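Local coordinates for protein tRNA (uracil(54)-C(5))-methyltransferase (Pyrococcus abyssi, PDB 2JJQ) that methylates carbon 5 of uridine 54 in tRNA, using S-adenosyl-L-methionine as methyl donor and releasing S-adenosyl-L-homocysteine, at residues R26-D31 with S44-E49; E117-P122 with V407-F412; T203-V208 with D225-Y230; L308-F313 with N335-E340; R376-V381 with L399-D404. One frame throughout, in Å; residues are numbered along the deposited sequence.

Contact 1: R26-D31 with S44-E49; sequences RKLNDD and SAPGDE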
# COMPACT_ATOMS: atom_id res chain seq x y z
N ARG A 26 17.69 14.28 -17.75
CA ARG A 26 17.56 13.33 -18.85
C ARG A 26 16.65 12.16 -18.52
O ARG A 26 15.96 11.63 -19.40
CB ARG A 26 18.92 12.80 -19.27
CG ARG A 26 19.88 13.90 -19.71
CD ARG A 26 19.55 14.54 -21.08
NE ARG A 26 20.54 15.56 -21.45
CZ ARG A 26 20.38 16.45 -22.43
NH1 ARG A 26 19.26 16.44 -23.15
NH2 ARG A 26 21.34 17.35 -22.69
N LYS A 27 16.68 11.74 -17.26
CA LYS A 27 15.86 10.61 -16.84
C LYS A 27 15.64 10.67 -15.32
O LYS A 27 16.19 11.53 -14.62
CB LYS A 27 16.55 9.30 -17.24
CG LYS A 27 17.73 8.93 -16.37
CD LYS A 27 18.08 7.47 -16.52
CE LYS A 27 18.43 6.84 -15.21
NZ LYS A 27 18.49 5.34 -15.34
N LEU A 28 14.80 9.75 -14.84
CA LEU A 28 14.60 9.58 -13.41
C LEU A 28 15.34 8.31 -13.00
O LEU A 28 15.37 7.32 -13.75
CB LEU A 28 13.10 9.42 -13.09
CG LEU A 28 12.23 10.59 -13.55
CD1 LEU A 28 10.77 10.43 -13.12
CD2 LEU A 28 12.79 11.88 -13.00
N ASN A 29 15.90 8.29 -11.82
CA ASN A 29 16.44 7.02 -11.38
C ASN A 29 15.30 6.16 -10.79
O ASN A 29 14.11 6.56 -10.81
CB ASN A 29 17.63 7.20 -10.43
CG ASN A 29 17.22 7.64 -9.06
OD1 ASN A 29 16.04 7.84 -8.76
ND2 ASN A 29 18.22 7.84 -8.21
N ASP A 30 15.66 5.01 -10.25
CA ASP A 30 14.65 4.07 -9.78
C ASP A 30 13.83 4.60 -8.59
O ASP A 30 12.72 4.11 -8.37
CB ASP A 30 15.26 2.69 -9.48
CG ASP A 30 15.56 1.89 -10.75
OD1 ASP A 30 15.41 2.39 -11.88
OD2 ASP A 30 15.98 0.73 -10.60
N ASP A 31 14.34 5.55 -7.81
CA ASP A 31 13.53 6.18 -6.75
C ASP A 31 12.75 7.38 -7.25
O ASP A 31 12.04 8.05 -6.51
CB ASP A 31 14.37 6.56 -5.52
CG ASP A 31 15.09 5.36 -4.91
OD1 ASP A 31 14.40 4.39 -4.53
OD2 ASP A 31 16.34 5.38 -4.84
N SER A 44 11.88 16.61 -10.01
CA SER A 44 12.20 17.12 -11.32
C SER A 44 11.66 16.16 -12.40
O SER A 44 11.20 15.04 -12.10
CB SER A 44 13.73 17.36 -11.43
OG SER A 44 14.45 16.14 -11.47
N ALA A 45 11.67 16.60 -13.64
CA ALA A 45 11.09 15.81 -14.75
C ALA A 45 12.09 15.78 -15.88
O ALA A 45 12.73 16.82 -16.16
CB ALA A 45 9.70 16.46 -15.26
N PRO A 46 12.22 14.65 -16.59
CA PRO A 46 13.11 14.66 -17.72
C PRO A 46 12.68 15.74 -18.69
O PRO A 46 11.48 15.85 -18.99
CB PRO A 46 12.92 13.28 -18.33
CG PRO A 46 12.50 12.39 -17.12
CD PRO A 46 11.53 13.33 -16.44
N GLY A 47 13.63 16.54 -19.16
CA GLY A 47 13.26 17.65 -20.07
C GLY A 47 13.27 19.00 -19.35
O GLY A 47 13.36 20.06 -19.98
N ASP A 48 13.19 18.98 -18.02
CA ASP A 48 13.34 20.20 -17.22
C ASP A 48 14.71 20.84 -17.45
O ASP A 48 15.71 20.15 -17.49
CB ASP A 48 13.30 19.85 -15.73
CG ASP A 48 11.89 19.75 -15.14
OD1 ASP A 48 10.87 20.13 -15.78
OD2 ASP A 48 11.82 19.31 -13.95
N GLU A 49 14.74 22.15 -17.62
CA GLU A 49 16.00 22.83 -17.75
C GLU A 49 16.18 23.49 -16.39
O GLU A 49 15.31 24.23 -15.91
CB GLU A 49 15.93 23.83 -18.92
CG GLU A 49 17.16 24.75 -19.02
CD GLU A 49 16.93 25.93 -19.97
OE1 GLU A 49 16.12 25.78 -20.93
OE2 GLU A 49 17.54 27.00 -19.76
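Pro46 and Leu28 meet with their side chains roughly perpendicular, the edge of the proline ring pressed against the leucine branch point and the neighbouring main chain. Pro46 CB sits 3.6 Å from Arg26 O, its CG lies 3.8 Å from Lys27 CA, and its CD comes within 3.9 Å of Leu28 CD2. The leucine reaches the ring because its CG is turned opposite the carbonyl carbon (chi1 -58°); the same CD2 is 3.7 Å from Ser44 O, an oxygen that also takes a hydrogen bond from His94. No hydrogen bond links the two segments. The proline is presented by a type II turn from Ala45 to Asp48, closed by Asp48 N to Ala45 O at 2.9 Å. Asp48 OD2 accepts a hydrogen bond from Ala45 N (2.7 Å) above its carboxylate plane and forms a salt bridge with Arg76. This type II turn thus packs through its proline on strand 24-28, within the beta-stranded TRAM-like domain.

Contact 2: E117-P122 with V407-F412; sequences EVVPSP and VALDMF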
# COMPACT_ATOMS: atom_id res chain seq x y z
N GLU A 117 4.41 -5.21 -19.44
CA GLU A 117 3.29 -4.30 -19.55
C GLU A 117 2.96 -3.75 -18.15
O GLU A 117 3.06 -4.49 -17.13
CB GLU A 117 2.07 -5.03 -20.13
CG GLU A 117 0.76 -4.25 -20.02
CD GLU A 117 -0.48 -5.07 -20.41
OE1 GLU A 117 -0.37 -6.28 -20.73
OE2 GLU A 117 -1.60 -4.47 -20.39
N VAL A 118 2.60 -2.48 -18.08
CA VAL A 118 2.14 -1.86 -16.84
C VAL A 118 0.66 -1.45 -16.97
O VAL A 118 0.32 -0.55 -17.78
CB VAL A 118 2.99 -0.64 -16.43
CG1 VAL A 118 2.53 -0.11 -15.07
CG2 VAL A 118 4.50 -1.01 -16.33
N VAL A 119 -0.20 -2.07 -16.19
CA VAL A 119 -1.64 -1.75 -16.27
C VAL A 119 -1.94 -0.50 -15.46
O VAL A 119 -1.59 -0.46 -14.26
CB VAL A 119 -2.48 -2.94 -15.74
CG1 VAL A 119 -4.01 -2.67 -15.77
CG2 VAL A 119 -2.06 -4.25 -16.46
N PRO A 120 -2.54 0.53 -16.10
CA PRO A 120 -2.88 1.79 -15.42
C PRO A 120 -3.87 1.54 -14.33
O PRO A 120 -4.71 0.62 -14.42
CB PRO A 120 -3.53 2.66 -16.53
CG PRO A 120 -3.24 1.97 -17.83
CD PRO A 120 -3.02 0.52 -17.50
N SER A 121 -3.72 2.29 -13.23
CA SER A 121 -4.78 2.32 -12.22
C SER A 121 -6.07 2.90 -12.85
O SER A 121 -5.98 3.89 -13.64
CB SER A 121 -4.33 3.14 -11.03
OG SER A 121 -5.34 3.14 -10.03
N PRO A 122 -7.24 2.25 -12.61
CA PRO A 122 -8.51 2.72 -13.22
C PRO A 122 -8.80 4.14 -12.82
O PRO A 122 -9.42 4.89 -13.61
CB PRO A 122 -9.53 1.73 -12.65
CG PRO A 122 -8.76 0.41 -12.59
CD PRO A 122 -7.34 0.85 -12.15
N VAL A 407 3.01 -9.41 -15.67
CA VAL A 407 2.46 -8.09 -15.90
C VAL A 407 2.68 -7.31 -14.62
O VAL A 407 2.80 -7.89 -13.57
CB VAL A 407 0.95 -8.20 -16.18
CG1 VAL A 407 0.46 -6.95 -16.81
CG2 VAL A 407 0.73 -9.32 -17.15
N ALA A 408 2.80 -5.99 -14.72
CA ALA A 408 2.87 -5.09 -13.57
C ALA A 408 1.57 -4.33 -13.52
O ALA A 408 0.98 -4.02 -14.56
CB ALA A 408 4.00 -4.07 -13.72
N LEU A 409 1.09 -4.09 -12.32
CA LEU A 409 -0.17 -3.31 -12.14
C LEU A 409 0.26 -2.07 -11.38
O LEU A 409 1.02 -2.16 -10.40
CB LEU A 409 -1.23 -4.07 -11.36
CG LEU A 409 -1.80 -5.25 -12.15
CD1 LEU A 409 -0.87 -6.39 -11.83
CD2 LEU A 409 -3.21 -5.56 -11.63
N ASP A 410 -0.16 -0.91 -11.87
CA ASP A 410 0.15 0.31 -11.14
C ASP A 410 -0.76 0.41 -9.90
O ASP A 410 -1.81 1.08 -9.89
CB ASP A 410 0.05 1.57 -12.01
CG ASP A 410 0.54 2.79 -11.26
OD1 ASP A 410 1.33 2.58 -10.32
OD2 ASP A 410 0.09 3.93 -11.51
N MET A 411 -0.34 -0.24 -8.83
CA MET A 411 -1.12 -0.21 -7.60
C MET A 411 -0.89 1.13 -6.91
O MET A 411 -1.69 1.54 -6.01
CB MET A 411 -0.70 -1.39 -6.68
CG MET A 411 -1.29 -2.76 -7.21
SD MET A 411 -3.07 -2.94 -6.85
CE MET A 411 -3.12 -2.14 -5.24
N PHE A 412 0.18 1.82 -7.31
CA PHE A 412 0.67 2.96 -6.51
C PHE A 412 0.93 4.21 -7.38
O PHE A 412 2.07 4.70 -7.47
CB PHE A 412 1.96 2.58 -5.80
CG PHE A 412 1.87 1.29 -5.07
CD1 PHE A 412 1.21 1.21 -3.87
CD2 PHE A 412 2.42 0.16 -5.61
CE1 PHE A 412 1.11 -0.02 -3.16
CE2 PHE A 412 2.32 -1.07 -4.93
CZ PHE A 412 1.68 -1.15 -3.70
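The Glu117 carboxylate has Val407 CG1 beside it, 4.1 Å from OE1, the two side chains running alongside each other in the same direction. Further on, the carboxylate of Asp410 is held from outside the strand pair, OD1 by Lys104 and OD2 by Tyr97. Strands 117-119 and 407-409 run parallel. Three nearly straight bonds join them: Ala408 N to Glu117 O at 2.9 Å, Val119 N to Ala408 O at 2.8 Å, and Asp410 N to Val119 O, also 2.8 Å. The Ala408 carbonyl additionally faces Val118 CA at 3.3 Å. With CG1 anti to the backbone N (chi1 179°), Val119 has CG2 beside that N, 3.7 Å from Val407 CG1; on the other face Val118 CG2 meets Ala408 CB at 4.1 Å, beneath helix 97-112. Gln277 donates to both Val119 O and Asp410 O where the strands end. Strand 117-119 thereby adds an outer strand to the methyltransferase sheet. The chemistry is that of a main-chain ladder flanked by small apolar contacts, with the one buried carboxylate matched by a lysine and a tyrosine hydroxyl, which would be expected to keep it ionised.

Contact 3: T203-V208 with D225-Y230; sequences TEEVMV and DFDSIY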
# COMPACT_ATOMS: atom_id res chain seq x y z
N THR A 203 -18.45 -0.07 -1.71
CA THR A 203 -19.54 -0.24 -0.76
C THR A 203 -19.99 1.10 -0.19
O THR A 203 -21.08 1.16 0.37
CB THR A 203 -19.12 -1.06 0.47
OG1 THR A 203 -18.04 -0.38 1.12
CG2 THR A 203 -18.67 -2.45 0.07
N GLU A 204 -19.17 2.14 -0.35
CA GLU A 204 -19.33 3.47 0.21
C GLU A 204 -19.31 3.52 1.75
O GLU A 204 -19.77 4.46 2.33
CB GLU A 204 -20.56 4.17 -0.37
CG GLU A 204 -20.54 4.15 -1.88
CD GLU A 204 -21.70 4.89 -2.52
OE1 GLU A 204 -22.87 4.60 -2.19
OE2 GLU A 204 -21.44 5.74 -3.38
N GLU A 205 -18.80 2.50 2.41
CA GLU A 205 -18.78 2.55 3.87
C GLU A 205 -17.50 3.27 4.28
O GLU A 205 -16.49 3.11 3.60
CB GLU A 205 -18.78 1.15 4.42
CG GLU A 205 -20.12 0.52 4.21
CD GLU A 205 -20.27 -0.87 4.72
OE1 GLU A 205 -19.33 -1.47 5.32
OE2 GLU A 205 -21.40 -1.36 4.52
N VAL A 206 -17.55 4.00 5.40
CA VAL A 206 -16.41 4.77 5.84
C VAL A 206 -16.16 4.47 7.31
O VAL A 206 -17.10 4.45 8.12
CB VAL A 206 -16.69 6.26 5.73
CG1 VAL A 206 -15.44 7.08 6.09
CG2 VAL A 206 -17.12 6.57 4.31
N MET A 207 -14.90 4.26 7.64
CA MET A 207 -14.46 4.07 9.03
C MET A 207 -13.46 5.16 9.42
O MET A 207 -12.57 5.52 8.64
CB MET A 207 -13.77 2.71 9.13
CG MET A 207 -12.99 2.52 10.49
SD MET A 207 -12.16 0.91 10.49
CE MET A 207 -13.62 -0.14 10.60
N VAL A 208 -13.63 5.74 10.62
CA VAL A 208 -12.65 6.71 11.11
C VAL A 208 -12.10 6.14 12.40
O VAL A 208 -12.84 5.56 13.18
CB VAL A 208 -13.21 8.11 11.25
CG1 VAL A 208 -14.29 8.15 12.31
CG2 VAL A 208 -12.09 9.10 11.59
N ASP A 225 -20.76 11.05 10.99
CA ASP A 225 -21.87 10.23 10.52
C ASP A 225 -21.40 8.98 9.77
O ASP A 225 -22.20 8.33 9.08
CB ASP A 225 -22.78 11.04 9.60
CG ASP A 225 -23.50 12.13 10.32
OD1 ASP A 225 -24.25 11.79 11.29
OD2 ASP A 225 -23.27 13.33 9.94
N PHE A 226 -20.15 8.60 9.96
CA PHE A 226 -19.59 7.49 9.20
C PHE A 226 -20.09 6.15 9.76
O PHE A 226 -20.58 6.06 10.90
CB PHE A 226 -18.05 7.56 9.23
CG PHE A 226 -17.48 8.76 8.56
CD1 PHE A 226 -18.01 9.22 7.34
CD2 PHE A 226 -16.39 9.43 9.15
CE1 PHE A 226 -17.45 10.34 6.70
CE2 PHE A 226 -15.83 10.56 8.53
CZ PHE A 226 -16.38 11.03 7.31
N ASP A 227 -20.00 5.10 8.95
CA ASP A 227 -20.49 3.79 9.38
C ASP A 227 -19.80 3.23 10.61
O ASP A 227 -20.41 2.47 11.38
CB ASP A 227 -20.26 2.81 8.24
CG ASP A 227 -20.84 3.34 6.93
OD1 ASP A 227 -21.91 2.82 6.56
OD2 ASP A 227 -20.24 4.28 6.35
N SER A 228 -18.51 3.52 10.78
CA SER A 228 -17.75 2.97 11.93
C SER A 228 -16.87 4.11 12.48
O SER A 228 -16.21 4.82 11.68
CB SER A 228 -16.88 1.78 11.45
OG SER A 228 -16.05 1.28 12.49
N ILE A 229 -16.90 4.35 13.81
CA ILE A 229 -15.98 5.26 14.47
C ILE A 229 -15.23 4.44 15.52
O ILE A 229 -15.83 3.74 16.32
CB ILE A 229 -16.70 6.40 15.19
CG1 ILE A 229 -17.55 7.20 14.20
CG2 ILE A 229 -15.63 7.25 15.93
CD1 ILE A 229 -18.69 7.98 14.90
N TYR A 230 -13.90 4.50 15.51
CA TYR A 230 -13.08 3.77 16.44
C TYR A 230 -12.25 4.77 17.23
O TYR A 230 -11.87 5.84 16.70
CB TYR A 230 -12.12 2.87 15.69
CG TYR A 230 -12.60 1.44 15.58
CD1 TYR A 230 -12.19 0.47 16.51
CD2 TYR A 230 -13.43 1.07 14.56
CE1 TYR A 230 -12.59 -0.83 16.42
CE2 TYR A 230 -13.85 -0.26 14.44
CZ TYR A 230 -13.41 -1.22 15.37
OH TYR A 230 -13.83 -2.55 15.25
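Phe226 swings its ring to the side opposite the carbonyl carbon (chi1 -65°), and Val206 sends CG1 opposite its backbone N (chi1 -175°), which lays that methyl over one ring face as a CH-pi contact, 3.7 Å from the centroid. The ring edge meets Val208 CG1, and the same ring packs on helix 162-178. The framework is a pair of adjacent parallel strands, 206-212 and 228-233, inside a mixed five-stranded sheet, connected without an intervening helix. Their ladder runs from Ser228 N to Val206 O (3.2 Å) through Val208 N to Ser228 O (2.9 Å) and on to Tyr230 N and Val208 O (2.8 Å). Just ahead, Asp227 extends the pattern with its side chain: OD2 accepts Val206 N at 2.9 Å, the donor standing clearly above the carboxylate plane. The carboxylates of Glu205 and Asp227 approach without touching, and that of Glu205 is paired with Lys251 and the backbone of Arg255. On the opposite face of the sheet from Val208 and Ile229, Met207 bends at its sulfur in a Met-aromatic contact with Tyr230; its CE rests 3.8 Å from Tyr230 CE2 and 3.4 Å from Ser228 OG, which is hydrogen-bonded to Lys251 O.

Contact 4: L308-F313 with N335-E340; sequences LAKRGF and NNVDAE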
# COMPACT_ATOMS: atom_id res chain seq x y z
N LEU A 308 -10.38 -16.53 -4.88
CA LEU A 308 -10.26 -17.76 -5.57
C LEU A 308 -11.27 -18.80 -5.07
O LEU A 308 -11.81 -19.58 -5.87
CB LEU A 308 -8.85 -18.33 -5.49
CG LEU A 308 -7.83 -17.59 -6.38
CD1 LEU A 308 -6.53 -18.34 -6.31
CD2 LEU A 308 -8.26 -17.53 -7.80
N ALA A 309 -11.48 -18.87 -3.76
CA ALA A 309 -12.49 -19.77 -3.19
C ALA A 309 -13.88 -19.40 -3.78
O ALA A 309 -14.68 -20.27 -4.13
CB ALA A 309 -12.51 -19.62 -1.65
N LYS A 310 -14.17 -18.12 -3.89
CA LYS A 310 -15.44 -17.67 -4.52
C LYS A 310 -15.57 -18.16 -5.99
O LYS A 310 -16.70 -18.52 -6.45
CB LYS A 310 -15.59 -16.14 -4.48
CG LYS A 310 -17.01 -15.70 -4.87
CD LYS A 310 -17.99 -15.75 -3.69
CE LYS A 310 -19.36 -15.16 -4.14
NZ LYS A 310 -20.29 -15.34 -3.00
N ARG A 311 -14.43 -18.24 -6.67
CA ARG A 311 -14.35 -18.66 -8.10
C ARG A 311 -14.36 -20.20 -8.21
O ARG A 311 -14.40 -20.76 -9.34
CB ARG A 311 -13.07 -18.10 -8.71
CG ARG A 311 -13.05 -16.59 -8.87
CD ARG A 311 -14.20 -16.11 -9.74
NE ARG A 311 -14.64 -14.96 -8.99
CZ ARG A 311 -15.80 -14.73 -8.42
NH1 ARG A 311 -16.92 -15.44 -8.62
NH2 ARG A 311 -15.86 -13.63 -7.71
N GLY A 312 -14.34 -20.89 -7.08
CA GLY A 312 -14.54 -22.34 -7.03
C GLY A 312 -13.28 -23.19 -6.78
O GLY A 312 -13.33 -24.46 -6.81
N PHE A 313 -12.14 -22.53 -6.53
CA PHE A 313 -10.93 -23.28 -6.23
C PHE A 313 -10.96 -23.84 -4.83
O PHE A 313 -11.69 -23.34 -3.96
CB PHE A 313 -9.67 -22.40 -6.39
CG PHE A 313 -9.40 -21.99 -7.82
CD1 PHE A 313 -8.59 -22.78 -8.66
CD2 PHE A 313 -10.00 -20.85 -8.35
CE1 PHE A 313 -8.37 -22.39 -10.00
CE2 PHE A 313 -9.79 -20.46 -9.67
CZ PHE A 313 -8.96 -21.23 -10.50
N ASN A 335 -18.40 -14.54 3.20
CA ASN A 335 -18.61 -14.87 1.78
C ASN A 335 -19.16 -16.27 1.51
O ASN A 335 -19.41 -16.62 0.34
CB ASN A 335 -17.28 -14.75 1.03
CG ASN A 335 -16.87 -13.33 0.87
OD1 ASN A 335 -17.46 -12.58 0.07
ND2 ASN A 335 -15.87 -12.92 1.64
N ASN A 336 -19.29 -17.06 2.58
CA ASN A 336 -19.91 -18.38 2.48
C ASN A 336 -19.15 -19.27 1.52
O ASN A 336 -19.75 -19.95 0.66
CB ASN A 336 -21.35 -18.22 2.01
CG ASN A 336 -22.22 -17.54 3.07
OD1 ASN A 336 -22.93 -16.55 2.80
ND2 ASN A 336 -22.12 -18.04 4.31
N VAL A 337 -17.82 -19.25 1.65
CA VAL A 337 -16.97 -20.11 0.84
C VAL A 337 -16.30 -21.11 1.78
O VAL A 337 -16.41 -21.02 3.01
CB VAL A 337 -15.88 -19.29 0.04
CG1 VAL A 337 -16.51 -18.42 -1.03
CG2 VAL A 337 -15.04 -18.44 1.01
N ASP A 338 -15.63 -22.09 1.19
CA ASP A 338 -15.00 -23.14 1.97
C ASP A 338 -13.52 -23.08 1.66
O ASP A 338 -13.08 -23.64 0.67
CB ASP A 338 -15.57 -24.51 1.58
CG ASP A 338 -15.06 -25.64 2.48
OD1 ASP A 338 -14.05 -25.46 3.16
OD2 ASP A 338 -15.66 -26.74 2.52
N ALA A 339 -12.76 -22.38 2.49
CA ALA A 339 -11.30 -22.26 2.33
C ALA A 339 -10.77 -22.34 3.75
O ALA A 339 -11.52 -22.04 4.71
CB ALA A 339 -10.92 -20.92 1.70
N GLU A 340 -9.52 -22.74 3.92
CA GLU A 340 -8.95 -22.87 5.25
C GLU A 340 -7.69 -21.99 5.32
O GLU A 340 -6.90 -21.96 4.36
CB GLU A 340 -8.64 -24.35 5.51
CG GLU A 340 -7.57 -24.71 6.48
CD GLU A 340 -7.39 -26.26 6.62
OE1 GLU A 340 -8.38 -27.02 6.35
OE2 GLU A 340 -6.26 -26.72 6.99
O HOH W 1 -19.50 -13.20 -1.42
O HOH W 2 -20.64 -18.18 -1.78
O HOH W 3 -11.43 -22.88 -1.25
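Ala309, in the last turn of helix 303-310, points its methyl at the 335-340 segment, meeting Val337 CB at 3.8 Å and Ala339 CB at 3.9 Å. Two helix ends converge here in the Rossmann-like methyltransferase fold, both finished by Schellman motifs, with Gly312 and Asn336 as their positive-phi residues. At Lys310 the backbone N lies 3.7 Å from Val337 CG1, and the side chain crosses the valine at about a right angle. A bend at chi2 (84°) brings its ammonium back toward the end of helix 322-335, where water replaces direct bonding. Lys310 NZ donates to one water at 2.8 Å, which in turn donates to Asn335 OD1 at 2.6 Å; a second water links the same nitrogen to Asn335 O. The amide of Asn335 is further steadied by its ND2, which donates to Asp262 O and Asn331 O. Gly312 follows, its N bonded to Ala309 O at 3.0 Å as one of the two capping bonds, and the chain turns toward strand 314-319, the sheet neighbour of 339-343. At Phe313 the backbone regains the other segment through a third water, which donates to Phe313 O at 2.8 Å and to Asp338 O at 2.6 Å.

Contact 5: R376-V381 with L399-D404; sequences REKPGV and LDYRID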
# COMPACT_ATOMS: atom_id res chain seq x y z
N ARG A 376 11.78 -28.82 -4.77
CA ARG A 376 11.70 -30.27 -4.55
C ARG A 376 10.31 -30.75 -4.94
O ARG A 376 10.18 -31.75 -5.64
CB ARG A 376 11.99 -30.57 -3.08
CG ARG A 376 11.91 -32.02 -2.68
CD ARG A 376 12.66 -32.21 -1.34
NE ARG A 376 11.81 -31.99 -0.16
CZ ARG A 376 11.95 -30.99 0.71
NH1 ARG A 376 12.92 -30.08 0.56
NH2 ARG A 376 11.12 -30.89 1.74
N GLU A 377 9.28 -30.03 -4.50
CA GLU A 377 7.91 -30.45 -4.76
C GLU A 377 7.45 -30.11 -6.16
O GLU A 377 6.62 -30.83 -6.74
CB GLU A 377 6.93 -29.81 -3.74
CG GLU A 377 7.10 -30.29 -2.32
CD GLU A 377 7.17 -31.81 -2.21
OE1 GLU A 377 6.25 -32.50 -2.73
OE2 GLU A 377 8.15 -32.29 -1.59
N LYS A 378 7.93 -28.99 -6.68
CA LYS A 378 7.60 -28.57 -8.03
C LYS A 378 6.10 -28.53 -8.33
O LYS A 378 5.61 -29.19 -9.25
CB LYS A 378 8.34 -29.45 -9.06
CG LYS A 378 9.86 -29.37 -9.04
CD LYS A 378 10.37 -27.96 -9.43
CE LYS A 378 9.78 -27.42 -10.71
NZ LYS A 378 10.32 -28.07 -11.98
N PRO A 379 5.36 -27.69 -7.60
CA PRO A 379 3.98 -27.45 -8.04
C PRO A 379 4.01 -26.97 -9.47
O PRO A 379 4.97 -26.31 -9.86
CB PRO A 379 3.50 -26.33 -7.10
CG PRO A 379 4.76 -25.65 -6.56
CD PRO A 379 5.80 -26.76 -6.52
N GLY A 380 2.98 -27.33 -10.25
CA GLY A 380 2.93 -27.05 -11.66
C GLY A 380 3.05 -25.55 -11.98
O GLY A 380 3.68 -25.17 -12.97
N VAL A 381 2.47 -24.72 -11.09
CA VAL A 381 2.47 -23.28 -11.31
C VAL A 381 2.81 -22.56 -10.00
O VAL A 381 2.30 -22.91 -8.93
CB VAL A 381 1.12 -22.76 -11.85
CG1 VAL A 381 1.17 -21.19 -11.94
CG2 VAL A 381 0.83 -23.34 -13.24
N LEU A 399 14.67 -20.13 -8.01
CA LEU A 399 13.64 -21.15 -8.29
C LEU A 399 13.92 -21.93 -9.56
O LEU A 399 14.31 -21.34 -10.58
CB LEU A 399 12.29 -20.44 -8.44
CG LEU A 399 11.77 -19.95 -7.09
CD1 LEU A 399 10.65 -18.92 -7.30
CD2 LEU A 399 11.31 -21.11 -6.10
N ASP A 400 13.62 -23.22 -9.57
CA ASP A 400 13.78 -24.01 -10.81
C ASP A 400 12.60 -23.87 -11.76
O ASP A 400 11.95 -24.87 -12.15
CB ASP A 400 14.11 -25.47 -10.48
CG ASP A 400 15.41 -25.60 -9.69
OD1 ASP A 400 16.33 -24.75 -9.88
OD2 ASP A 400 15.52 -26.55 -8.89
N TYR A 401 12.33 -22.61 -12.15
CA TYR A 401 11.14 -22.25 -12.89
C TYR A 401 11.51 -21.14 -13.82
O TYR A 401 12.44 -20.39 -13.54
CB TYR A 401 10.07 -21.67 -11.92
CG TYR A 401 9.35 -22.71 -11.10
CD1 TYR A 401 8.05 -23.09 -11.42
CD2 TYR A 401 9.95 -23.30 -9.97
CE1 TYR A 401 7.38 -24.07 -10.66
CE2 TYR A 401 9.30 -24.26 -9.21
CZ TYR A 401 8.01 -24.64 -9.58
OH TYR A 401 7.33 -25.57 -8.84
N ARG A 402 10.76 -20.99 -14.90
CA ARG A 402 10.92 -19.85 -15.81
C ARG A 402 9.69 -18.92 -15.69
O ARG A 402 8.68 -19.36 -15.19
CB ARG A 402 11.09 -20.34 -17.23
CG ARG A 402 9.87 -21.06 -17.75
CD ARG A 402 10.02 -21.45 -19.22
NE ARG A 402 8.73 -21.26 -19.86
CZ ARG A 402 7.90 -22.23 -20.21
NH1 ARG A 402 8.23 -23.51 -20.02
NH2 ARG A 402 6.75 -21.89 -20.76
N ILE A 403 9.81 -17.66 -16.12
CA ILE A 403 8.65 -16.76 -16.17
C ILE A 403 7.81 -17.08 -17.41
O ILE A 403 8.27 -16.96 -18.56
CB ILE A 403 9.12 -15.28 -16.18
CG1 ILE A 403 9.88 -15.02 -14.89
CG2 ILE A 403 7.94 -14.32 -16.30
CD1 ILE A 403 10.64 -13.74 -14.95
N ASP A 404 6.61 -17.57 -17.19
CA ASP A 404 5.73 -17.95 -18.27
C ASP A 404 4.95 -16.72 -18.75
O ASP A 404 4.84 -16.45 -19.95
CB ASP A 404 4.77 -19.03 -17.75
CG ASP A 404 3.72 -19.40 -18.76
OD1 ASP A 404 4.07 -19.37 -19.96
OD2 ASP A 404 2.57 -19.78 -18.38
O HOH W 4 10.10 -26.00 -13.83
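Two turns face each other: Lys378 leaves helix 368-377 with positive phi (52°), and Asp400 forms the centre of an inverse gamma turn, the two CA atoms standing 8.2 Å apart. With CG set opposite the carbonyl carbon (chi1 -77°), the phenol of Tyr401 reaches across to the 376-381 segment, where its hydroxyl donates to Pro379 O at 2.7 Å. The bond lies in the carbonyl plane and uses a lone pair of the oxygen, and that oxygen in turn lies in the plane of the ring, at its edge. Pro379 stands about perpendicular to the tyrosine and brings its CD to 3.0 Å from Tyr401 OH. Lys378 folds back, bent at each torsion beyond CB, and slides past the tyrosine in the opposite direction. Its CE touches Tyr401 CZ at 3.5 Å, and NZ ends over the ring face, 5.0 Å from the centroid, in a cation-pi contact. The ammonium is also tied to the other turn by a water, which accepts from Lys378 NZ at 2.8 Å and donates to Asp400 O at 2.7 Å. The buried hydroxyl is thus satisfied by a main-chain carbonyl, while the lysine lies along one face of the ring. The arrangement joins the turns that follow helices 368-377 and 389-398, at the rim of the methyltransferase's Rossmann-like sheet, where strands 381-386 and 403-409 begin.

In the fold
From the N terminus, contact 1 closes a short loop within the TRAM-like domain and is complete before the others open. Contact 2 then spans nearly 300 residues, joining the strand 117-119 that follows helix 97-112 to the late strand 403-409. Contacts 3, 4 and 5 all fall within that span, one after another without crossing. Contact 3 belongs to a separate five-stranded sheet. Contacts 4 and 5 sit on the catalytic Rossmann-like sheet that contact 2 extends, their centres about 25 Å apart. Strand 403-409 starts at contact 5 and ends at contact 2, whereas contact 4 lies by outermost strand 339-343.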